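PDB 4Z0C: toll-like receptor 13 from Mus musculus, which recognizes and binds bacterial 23S rRNA as an innate immune receptor, signalling through MYD88 and TRAF6 to activate NF-kappa-B and trigger inflammation. Local coordinates for residues W259-G264 against Q312-I317; T291-I296 against D321-A326; T270-L275 against A300-L305; F370-L375 against E379-S384. All blocks are in the same frame, centred on the assembly; numbering follows the deposited sequence.

Interaction 1. Residues W259-G264 against Q312-I317. With NAG (2-acetamido-2-deoxy-beta-D-glucopyranose), chain O.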
# COMPACT_ATOMS: atom_id res chain seq x y z
N TRP A 259 27.98 20.11 19.96
CA TRP A 259 27.19 20.38 18.76
C TRP A 259 27.30 19.20 17.80
O TRP A 259 26.28 18.67 17.35
CB TRP A 259 27.65 21.65 18.06
CG TRP A 259 26.67 22.11 17.02
CD1 TRP A 259 25.97 21.33 16.14
CD2 TRP A 259 26.24 23.46 16.78
NE1 TRP A 259 25.15 22.11 15.36
CE2 TRP A 259 25.29 23.42 15.73
CE3 TRP A 259 26.57 24.70 17.35
CZ2 TRP A 259 24.67 24.57 15.24
CZ3 TRP A 259 25.96 25.84 16.85
CH2 TRP A 259 25.02 25.77 15.81
N GLU A 260 28.54 18.82 17.49
CA GLU A 260 28.86 17.70 16.60
C GLU A 260 29.83 16.71 17.26
O GLU A 260 30.53 17.05 18.21
CB GLU A 260 29.45 18.19 15.28
CG GLU A 260 28.49 18.94 14.39
CD GLU A 260 27.28 18.09 14.00
OE1 GLU A 260 27.41 16.85 13.95
OE2 GLU A 260 26.20 18.68 13.74
N LEU A 261 29.85 15.49 16.73
CA LEU A 261 30.70 14.43 17.24
C LEU A 261 32.18 14.82 17.14
O LEU A 261 32.97 14.46 18.02
CB LEU A 261 30.42 13.12 16.46
CG LEU A 261 28.97 12.60 16.48
CD1 LEU A 261 28.78 11.34 15.60
CD2 LEU A 261 28.51 12.32 17.89
N ARG A 262 32.53 15.54 16.08
CA ARG A 262 33.89 16.03 15.84
C ARG A 262 34.51 16.67 17.07
O ARG A 262 35.71 16.55 17.30
CB ARG A 262 33.90 17.09 14.74
CG ARG A 262 33.85 16.59 13.32
CD ARG A 262 33.90 17.76 12.35
NE ARG A 262 32.88 18.76 12.68
CZ ARG A 262 31.62 18.71 12.25
NH1 ARG A 262 30.76 19.66 12.61
NH2 ARG A 262 31.21 17.71 11.47
N HIS A 263 33.69 17.38 17.84
CA HIS A 263 34.21 18.18 18.95
C HIS A 263 34.96 17.32 19.98
O HIS A 263 35.91 17.77 20.62
CB HIS A 263 33.13 19.04 19.60
CG HIS A 263 33.67 20.27 20.25
ND1 HIS A 263 34.08 20.30 21.57
CD2 HIS A 263 33.92 21.51 19.75
CE1 HIS A 263 34.53 21.51 21.86
NE2 HIS A 263 34.45 22.26 20.78
N GLY A 264 34.55 16.06 20.12
CA GLY A 264 35.30 15.13 20.93
C GLY A 264 34.96 15.12 22.40
O GLY A 264 34.16 15.93 22.86
N GLN A 312 23.76 9.39 21.46
CA GLN A 312 24.69 9.80 20.40
C GLN A 312 26.17 9.80 20.82
O GLN A 312 26.97 10.56 20.27
CB GLN A 312 24.31 11.17 19.82
CG GLN A 312 22.98 11.20 19.08
CD GLN A 312 22.67 12.56 18.49
OE1 GLN A 312 22.03 13.39 19.12
NE2 GLN A 312 23.19 12.81 17.30
N ASN A 313 26.52 8.98 21.81
CA ASN A 313 27.94 8.76 22.12
C ASN A 313 28.53 7.63 21.30
O ASN A 313 28.51 6.46 21.70
CB ASN A 313 28.15 8.57 23.62
CG ASN A 313 28.08 9.90 24.37
OD1 ASN A 313 28.92 10.77 24.16
ND2 ASN A 313 27.06 10.06 25.22
N SER A 314 29.07 8.01 20.14
CA SER A 314 29.50 7.08 19.12
C SER A 314 30.61 6.10 19.55
O SER A 314 30.80 5.06 18.93
CB SER A 314 29.92 7.85 17.87
OG SER A 314 30.69 8.99 18.20
N ASP A 315 31.33 6.43 20.62
CA ASP A 315 32.39 5.54 21.12
C ASP A 315 31.88 4.48 22.09
O ASP A 315 32.68 3.69 22.62
CB ASP A 315 33.52 6.34 21.76
CG ASP A 315 34.45 6.97 20.74
OD1 ASP A 315 34.39 6.57 19.55
OD2 ASP A 315 35.24 7.86 21.11
N LEU A 316 30.58 4.46 22.35
CA LEU A 316 30.00 3.38 23.14
C LEU A 316 29.61 2.24 22.18
O LEU A 316 28.64 2.35 21.43
CB LEU A 316 28.80 3.86 23.97
CG LEU A 316 28.99 4.95 25.02
CD1 LEU A 316 27.70 5.17 25.82
CD2 LEU A 316 30.19 4.67 25.95
N ILE A 317 30.42 1.18 22.17
CA ILE A 317 30.21 0.05 21.28
C ILE A 317 29.80 -1.20 22.07
O ILE A 317 28.96 -1.99 21.64
CB ILE A 317 31.46 -0.21 20.43
CG1 ILE A 317 31.84 1.07 19.69
CG2 ILE A 317 31.24 -1.41 19.45
CD1 ILE A 317 33.01 0.92 18.73
C1 NAG O . 35.55 10.58 19.17
C2 NAG O . 35.51 11.07 17.74
C3 NAG O . 36.91 10.83 17.22
C4 NAG O . 37.91 11.61 18.11
C5 NAG O . 37.55 11.63 19.61
C6 NAG O . 38.12 12.82 20.36
C7 NAG O . 33.71 10.98 16.10
C8 NAG O . 32.53 10.21 15.60
N2 NAG O . 34.46 10.38 17.01
O3 NAG O . 36.97 11.22 15.87
O4 NAG O . 39.21 11.05 17.95
O5 NAG O . 36.15 11.63 19.87
O6 NAG O . 37.67 12.77 21.70
O7 NAG O . 33.93 12.10 15.66

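Interaction 2. Residues T291-I296 against D321-A326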
# COMPACT_ATOMS: atom_id res chain seq x y z
N THR A 291 31.78 11.54 25.73
CA THR A 291 32.46 10.62 26.64
C THR A 291 32.58 9.20 26.06
O THR A 291 32.00 8.89 25.03
CB THR A 291 31.72 10.52 27.99
OG1 THR A 291 32.51 9.79 28.93
CG2 THR A 291 30.40 9.80 27.80
N ASN A 292 33.36 8.36 26.73
CA ASN A 292 33.35 6.92 26.47
C ASN A 292 32.99 6.14 27.73
O ASN A 292 32.59 6.75 28.72
CB ASN A 292 34.65 6.42 25.81
CG ASN A 292 35.92 6.70 26.63
OD1 ASN A 292 35.89 6.91 27.85
ND2 ASN A 292 37.06 6.66 25.94
N ALA A 293 33.12 4.82 27.70
CA ALA A 293 32.67 4.00 28.84
C ALA A 293 33.39 4.37 30.12
O ALA A 293 32.79 4.39 31.19
CB ALA A 293 32.86 2.54 28.55
N GLU A 294 34.68 4.64 30.00
CA GLU A 294 35.50 4.87 31.18
C GLU A 294 35.17 6.22 31.81
O GLU A 294 35.14 6.35 33.04
CB GLU A 294 36.99 4.75 30.82
CG GLU A 294 37.81 5.94 31.21
CD GLU A 294 38.80 5.58 32.29
OE1 GLU A 294 38.64 4.50 32.89
OE2 GLU A 294 39.71 6.39 32.55
N GLY A 295 34.86 7.21 30.98
CA GLY A 295 34.42 8.49 31.47
C GLY A 295 33.10 8.41 32.23
O GLY A 295 32.86 9.19 33.14
N ILE A 296 32.24 7.47 31.85
CA ILE A 296 31.00 7.22 32.59
C ILE A 296 31.32 6.81 34.02
O ILE A 296 30.62 7.20 34.95
CB ILE A 296 30.14 6.12 31.90
CG1 ILE A 296 29.60 6.60 30.56
CG2 ILE A 296 28.96 5.69 32.78
CD1 ILE A 296 28.94 5.49 29.76
N ASP A 321 31.14 -3.87 31.75
CA ASP A 321 32.15 -3.72 32.80
C ASP A 321 31.80 -2.72 33.90
O ASP A 321 32.53 -1.75 34.12
CB ASP A 321 33.48 -3.33 32.17
CG ASP A 321 34.64 -3.64 33.05
OD1 ASP A 321 34.53 -4.60 33.85
OD2 ASP A 321 35.65 -2.91 32.97
N SER A 322 30.67 -2.94 34.57
CA SER A 322 30.31 -2.16 35.75
C SER A 322 30.28 -0.64 35.55
O SER A 322 30.43 0.10 36.51
CB SER A 322 31.24 -2.53 36.91
OG SER A 322 31.25 -3.93 37.11
N GLU A 323 30.08 -0.19 34.31
CA GLU A 323 30.08 1.25 33.99
C GLU A 323 29.14 2.11 34.83
O GLU A 323 29.43 3.28 35.11
CB GLU A 323 29.80 1.50 32.51
CG GLU A 323 31.01 1.31 31.60
CD GLU A 323 31.29 -0.14 31.23
OE1 GLU A 323 32.44 -0.42 30.80
OE2 GLU A 323 30.38 -1.00 31.37
N PHE A 324 27.98 1.56 35.18
CA PHE A 324 26.94 2.34 35.84
C PHE A 324 26.81 2.01 37.30
O PHE A 324 25.97 2.59 38.00
CB PHE A 324 25.59 2.15 35.11
CG PHE A 324 25.58 2.68 33.71
CD1 PHE A 324 25.38 4.04 33.48
CD2 PHE A 324 25.81 1.84 32.63
CE1 PHE A 324 25.38 4.55 32.19
CE2 PHE A 324 25.82 2.34 31.34
CZ PHE A 324 25.61 3.70 31.12
N ASN A 325 27.63 1.08 37.79
CA ASN A 325 27.44 0.57 39.15
C ASN A 325 27.65 1.58 40.28
O ASN A 325 27.12 1.40 41.38
CB ASN A 325 28.20 -0.74 39.37
CG ASN A 325 27.58 -1.90 38.61
OD1 ASN A 325 26.42 -1.83 38.19
ND2 ASN A 325 28.35 -2.97 38.41
N ALA A 326 28.40 2.64 40.02
CA ALA A 326 28.56 3.70 41.01
C ALA A 326 27.43 4.73 40.87
O ALA A 326 27.47 5.81 41.47
CB ALA A 326 29.92 4.36 40.89

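Interaction 3. Residues T270-L275 against A300-L305. With NAG (2-acetamido-2-deoxy-beta-D-glucopyranose), chain G.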
# COMPACT_ATOMS: atom_id res chain seq x y z
N THR A 270 37.67 18.33 34.54
CA THR A 270 36.99 19.61 34.54
C THR A 270 35.51 19.45 34.87
O THR A 270 34.98 20.10 35.77
CB THR A 270 37.07 20.27 33.17
OG1 THR A 270 38.43 20.27 32.71
CG2 THR A 270 36.49 21.71 33.24
N VAL A 271 34.85 18.57 34.13
CA VAL A 271 33.43 18.33 34.29
C VAL A 271 33.09 17.94 35.74
O VAL A 271 32.19 18.51 36.34
CB VAL A 271 32.91 17.25 33.28
CG1 VAL A 271 31.45 16.98 33.49
CG2 VAL A 271 33.15 17.71 31.84
N CYS A 272 33.81 16.98 36.30
CA CYS A 272 33.52 16.54 37.65
C CYS A 272 33.78 17.63 38.70
O CYS A 272 33.08 17.70 39.71
CB CYS A 272 34.31 15.28 37.99
SG CYS A 272 33.65 13.76 37.30
N HIS A 273 34.78 18.47 38.45
CA HIS A 273 35.06 19.56 39.40
C HIS A 273 33.86 20.50 39.51
O HIS A 273 33.55 21.00 40.59
CB HIS A 273 36.34 20.35 39.05
CG HIS A 273 36.62 21.47 40.00
ND1 HIS A 273 36.84 21.27 41.34
CD2 HIS A 273 36.66 22.81 39.81
CE1 HIS A 273 37.03 22.43 41.94
NE2 HIS A 273 36.92 23.38 41.04
N LEU A 274 33.20 20.72 38.38
CA LEU A 274 31.98 21.51 38.34
C LEU A 274 30.81 20.75 38.95
O LEU A 274 30.25 21.16 39.97
CB LEU A 274 31.63 21.88 36.89
CG LEU A 274 30.31 22.60 36.64
CD1 LEU A 274 30.24 23.90 37.45
CD2 LEU A 274 30.13 22.87 35.16
N LEU A 275 30.47 19.63 38.32
CA LEU A 275 29.28 18.85 38.66
C LEU A 275 29.29 18.33 40.10
O LEU A 275 28.23 18.21 40.73
CB LEU A 275 29.12 17.68 37.68
CG LEU A 275 28.20 17.87 36.47
CD1 LEU A 275 28.33 19.26 35.86
CD2 LEU A 275 28.48 16.80 35.44
N ALA A 300 30.17 8.85 37.36
CA ALA A 300 29.46 8.17 38.44
C ALA A 300 29.96 8.51 39.85
O ALA A 300 29.22 8.38 40.83
CB ALA A 300 29.51 6.67 38.22
N LYS A 301 31.22 8.93 39.96
CA LYS A 301 31.82 9.31 41.24
C LYS A 301 31.49 10.76 41.63
O LYS A 301 31.21 11.05 42.79
CB LYS A 301 33.34 9.09 41.20
CG LYS A 301 33.74 7.64 41.36
CD LYS A 301 34.81 7.22 40.37
CE LYS A 301 36.20 7.65 40.78
NZ LYS A 301 37.21 6.85 40.02
N CYS A 302 31.50 11.64 40.64
CA CYS A 302 31.28 13.07 40.84
C CYS A 302 29.85 13.44 41.15
O CYS A 302 29.55 14.61 41.36
CB CYS A 302 31.66 13.83 39.58
SG CYS A 302 33.43 13.94 39.31
N THR A 303 28.94 12.47 41.15
CA THR A 303 27.55 12.88 41.03
C THR A 303 26.52 11.89 41.58
O THR A 303 26.84 10.74 41.85
CB THR A 303 27.27 13.23 39.56
OG1 THR A 303 26.21 14.20 39.51
CG2 THR A 303 26.93 11.98 38.75
N ARG A 304 25.29 12.34 41.77
CA ARG A 304 24.22 11.43 42.21
C ARG A 304 22.93 11.57 41.35
O ARG A 304 21.89 11.99 41.85
CB ARG A 304 23.92 11.67 43.68
CG ARG A 304 23.38 10.47 44.42
CD ARG A 304 22.50 10.90 45.60
NE ARG A 304 21.77 9.78 46.19
CZ ARG A 304 20.49 9.48 45.97
NH1 ARG A 304 19.74 10.21 45.15
NH2 ARG A 304 19.96 8.42 46.58
N LEU A 305 23.01 11.20 40.07
CA LEU A 305 21.95 11.48 39.11
C LEU A 305 20.72 10.58 39.22
O LEU A 305 20.85 9.40 39.58
CB LEU A 305 22.48 11.41 37.68
CG LEU A 305 23.68 12.30 37.38
CD1 LEU A 305 24.23 12.01 35.98
CD2 LEU A 305 23.32 13.77 37.56
C1 NAG G . 15.71 3.87 45.37
C2 NAG G . 16.61 4.76 46.24
C3 NAG G . 16.06 4.91 47.66
C4 NAG G . 14.56 5.23 47.65
C5 NAG G . 13.79 4.28 46.73
C6 NAG G . 12.25 4.49 46.67
C7 NAG G . 19.04 5.03 45.90
C8 NAG G . 20.36 4.35 45.75
N2 NAG G . 17.99 4.28 46.26
O3 NAG G . 16.75 5.91 48.38
O4 NAG G . 14.07 5.17 48.98
O5 NAG G . 14.36 4.31 45.44
O6 NAG G . 11.78 5.71 46.11
O7 NAG G . 18.99 6.24 45.71

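Interaction 4. Residues F370-L375 against E379-S384. With NAG (2-acetamido-2-deoxy-beta-D-glucopyranose), chain Q.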
# COMPACT_ATOMS: atom_id res chain seq x y z
N PHE A 370 20.03 -13.15 30.44
CA PHE A 370 19.97 -12.38 31.69
C PHE A 370 20.50 -10.95 31.60
O PHE A 370 20.68 -10.32 32.63
CB PHE A 370 20.65 -13.15 32.83
CG PHE A 370 20.25 -14.60 32.89
CD1 PHE A 370 19.06 -14.98 33.48
CD2 PHE A 370 21.06 -15.58 32.31
CE1 PHE A 370 18.68 -16.32 33.52
CE2 PHE A 370 20.68 -16.92 32.34
CZ PHE A 370 19.50 -17.30 32.95
N ALA A 371 20.69 -10.43 30.39
CA ALA A 371 21.20 -9.07 30.21
C ALA A 371 20.43 -8.02 30.98
O ALA A 371 21.03 -7.13 31.59
CB ALA A 371 21.23 -8.70 28.73
N PHE A 372 19.10 -8.09 30.95
CA PHE A 372 18.29 -7.08 31.62
C PHE A 372 17.87 -7.49 33.03
O PHE A 372 17.28 -6.69 33.76
CB PHE A 372 17.05 -6.74 30.77
CG PHE A 372 17.38 -6.11 29.45
CD1 PHE A 372 17.62 -4.75 29.37
CD2 PHE A 372 17.48 -6.87 28.30
CE1 PHE A 372 17.93 -4.16 28.16
CE2 PHE A 372 17.80 -6.29 27.10
CZ PHE A 372 18.03 -4.94 27.02
N SER A 373 18.23 -8.70 33.44
CA SER A 373 17.76 -9.26 34.70
C SER A 373 17.99 -8.46 36.01
O SER A 373 17.16 -8.54 36.92
CB SER A 373 18.27 -10.69 34.86
OG SER A 373 17.75 -11.51 33.84
N PRO A 374 19.10 -7.70 36.12
CA PRO A 374 19.21 -6.93 37.36
C PRO A 374 18.13 -5.84 37.48
O PRO A 374 17.83 -5.40 38.58
CB PRO A 374 20.59 -6.27 37.24
CG PRO A 374 21.31 -7.03 36.20
CD PRO A 374 20.27 -7.49 35.25
N LEU A 375 17.56 -5.41 36.35
CA LEU A 375 16.67 -4.27 36.37
C LEU A 375 15.26 -4.66 36.82
O LEU A 375 14.30 -4.53 36.07
CB LEU A 375 16.66 -3.56 35.02
CG LEU A 375 18.04 -3.32 34.38
CD1 LEU A 375 17.92 -2.60 33.03
CD2 LEU A 375 19.03 -2.59 35.32
N GLU A 379 10.25 -0.25 34.17
CA GLU A 379 8.87 -0.11 33.72
C GLU A 379 8.75 0.23 32.23
O GLU A 379 7.75 -0.11 31.59
CB GLU A 379 8.14 0.93 34.57
CG GLU A 379 7.68 0.34 35.88
CD GLU A 379 7.28 1.38 36.90
OE1 GLU A 379 7.55 2.58 36.67
OE2 GLU A 379 6.70 0.99 37.93
N PHE A 380 9.77 0.90 31.69
CA PHE A 380 9.80 1.22 30.27
C PHE A 380 11.13 0.78 29.64
O PHE A 380 12.21 1.12 30.12
CB PHE A 380 9.59 2.72 30.03
CG PHE A 380 9.82 3.16 28.60
CD1 PHE A 380 8.81 3.06 27.65
CD2 PHE A 380 11.06 3.67 28.20
CE1 PHE A 380 9.02 3.46 26.32
CE2 PHE A 380 11.28 4.08 26.89
CZ PHE A 380 10.25 3.97 25.95
N LEU A 381 11.04 0.02 28.56
CA LEU A 381 12.22 -0.42 27.84
C LEU A 381 11.96 -0.18 26.36
O LEU A 381 10.91 -0.57 25.84
CB LEU A 381 12.51 -1.90 28.11
CG LEU A 381 13.63 -2.53 27.25
CD1 LEU A 381 14.97 -1.86 27.49
CD2 LEU A 381 13.73 -4.04 27.49
N SER A 382 12.88 0.52 25.71
CA SER A 382 12.79 0.68 24.27
C SER A 382 13.99 0.09 23.53
O SER A 382 15.14 0.40 23.85
CB SER A 382 12.61 2.14 23.90
OG SER A 382 12.86 2.31 22.51
N LEU A 383 13.72 -0.74 22.53
CA LEU A 383 14.77 -1.32 21.68
C LEU A 383 14.55 -0.94 20.22
O LEU A 383 15.18 -1.53 19.34
CB LEU A 383 14.78 -2.85 21.81
CG LEU A 383 14.92 -3.39 23.24
CD1 LEU A 383 14.78 -4.90 23.34
CD2 LEU A 383 16.24 -2.98 23.76
N SER A 384 13.63 0.01 19.97
CA SER A 384 13.27 0.41 18.60
C SER A 384 14.45 0.68 17.72
O SER A 384 15.44 1.23 18.18
CB SER A 384 12.39 1.66 18.59
OG SER A 384 11.10 1.32 18.99
C1 NAG Q . 24.62 -12.15 34.62
C2 NAG Q . 23.59 -12.90 35.49
C3 NAG Q . 23.93 -14.39 35.64
C4 NAG Q . 24.26 -15.00 34.28
C5 NAG Q . 25.36 -14.16 33.64
C6 NAG Q . 25.95 -14.74 32.35
C7 NAG Q . 22.34 -11.76 37.31
C8 NAG Q . 22.37 -11.44 38.78
N2 NAG Q . 23.47 -12.26 36.80
O3 NAG Q . 22.86 -15.08 36.25
O4 NAG Q . 24.65 -16.35 34.39
O5 NAG Q . 24.82 -12.87 33.41
O6 NAG Q . 25.08 -14.55 31.26
O7 NAG Q . 21.31 -11.55 36.64

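Interaction 1. Residues W259-G264 against Q312-I317
L261 reaches across to Q312 and S314 with the forked end of its side chain, and it supplies about half of the 112 Å² buried here. CD2 does most of the touching: it lies 3.3 Å from Q312 O, a short approach of a methyl to a backbone carbonyl. S314 OG faces the fork, 4.0 Å from both L261 CD1 and L261 CD2. Placing CG beside its own backbone N (chi1 -58°) sends this fork out of the 3-10 turn 261-263 toward the facing loop. Q312 takes part mainly through its backbone. No hydrogen bond joins the segments, so the contact is one of shape.

A sugar completes it. The acetyl methyl of the N-acetylglucosamine, C8, sits 3.7 Å from L261 CB and 3.4 Å from S314 OG, filling the flank of the leucine. The glycan, probably carried by N289, thus serves as a third packing partner at the protein surface.

In the leucine-rich repeat solenoid, residues 259-264 follow strand 253-255 and residues 312-317 follow strand 307-309. Strand 283-285 runs between those two, so the contact spans an intervening repeat. N313 ties the second loop to that middle repeat: its side chain accepts from V290 N and donates to F286 O. Helix 268-275 follows the first loop, and strand 318-319 the second.

Interaction 2. Residues T291-I296 against D321-A326
E323 lies alongside the first turn of helix 293-302, and its side chain can be followed atom by atom against A293 and I296. CB is 4.3 Å from I296 CG2. CG then comes to 3.6 Å from A293 O, touching the helix backbone. The chain bends at the next bond (chi2 82°), which folds the carboxylate back beside A293: CD is 4.1 Å from A293 CB, and OE1 stands 3.7 Å from the same methyl. OE2 turns to its own loop, where it accepts from D321 N at 3.0 Å; the donor comes from the syn side, 21° out of the carboxylate plane. T347 OG1 is a second partner of this oxygen. Two bonds on OE2 would therefore hold the carboxylate in orientation while OE1 rests on the alanine.

I296 carries the apolar half. Its CG2 packs 3.4 Å from E323 O and also over one face of the F324 ring, 4.2 Å from the centroid and 27° off the normal, a CH-pi contact. At the end of the other branch, CD1 reaches the ring at F324 CZ.

The helix start is capped by N292, whose OD1 accepts weak bonds from E294 N and G295 N. Around this buried contact, A293 and F324 both touch L319 of strand 318-319, and I296 also rests on L310, so helix 293-302 of one leucine-rich repeat is seated on the loop between strands 318-319 and 332-334 of the next.

Interaction 3. Residues T270-L275 against A300-L305
A disulfide links two successive helices on the convex side of the leucine-rich repeat solenoid: C272 of helix 268-275 and C302, on helix 293-302. The sulfurs are 2.0 Å apart, SG to SG, and C272 CA and C302 CA, 5.2 Å apart, are the closest pair of CA atoms across the segments. Both cysteines hold SG beside the backbone N, anti to the carbonyl carbon; CB of C302 points toward the first helix, whereas that of C272 does not. C302 is poorly ordered, and its SG is modelled implausibly near C272 CB. The disulfide is present in the model, but the sulfur positions are doubtful, and so is the torsion of 122° about the S-S bond, well wide of the usual value near 90°.

Apart from the bridge, little passes between the segments, and no hydrogen bond joins them. L275, one turn after C272, has its side chain directed at the other segment and also packs on M254, L281 and L284, connecting the helix to strands 253-255 and 283-285. Its backbone makes the remaining close approach of the contact, with L275 O 3.9 Å from C302 O.

Interaction 4. Residues F370-L375 against E379-S384
F372 has its ring swung beside the backbone N (chi1 -64°), while L381 carries CG anti to its own N (chi1 172°), and these two torsions bring ring and leucine together inside the leucine-rich repeat solenoid. The loop residue, at the start of a type I turn from F372 to L375, points at the inward face of strand 380-382 of the next repeat.

L381 meets the ring with both methyls. CD2 stands over the centre of one face of F372, 4.2 Å above its plane, and CD1 lies 3.8 Å from CE1 at the rim. The two side chains run at about a right angle to each other. L383 joins from two positions further on. Its CD2 comes obliquely to F372 CZ at 4.2 Å.

All three residues are buried. L381 and L383 are core leucines of the LxLxxN part of the repeat consensus, and F372 belongs to a column of stacked aromatics, the phenylalanine spine known in Toll-like receptors: F396 meets it with nearly parallel rings, and F367 meets it edge-to-face. At the outer end of the loop, F370 and S373 border an N-acetylglucosamine, with F370 CD2 3.8 Å from its C4. The consensus asparagine N386 donates through ND2 to L383 O.

Interactions 1, 2 and 3 form a continuous cluster across repeats LRR 10 to 12. Interactions 1 and 2, with centres 15 Å apart, meet where L316 CD2 lies 3.4 Å from A293 N. Interactions 2 and 3 share helix 293-302 and touch through A326 CB and A300 CB at 3.5 Å. Interactions 1 and 3 do not meet; their nearest atoms are about 9 Å apart. Interaction 4 follows later in the chain, about 7 Å from interaction 2 at the nearest atoms. By nearest atom, the RNA is about 10 Å from interaction 4 and 15 Å from interaction 1, but about 27 and 28 Å from interactions 2 and 3, which are structural packing remote from the ligand.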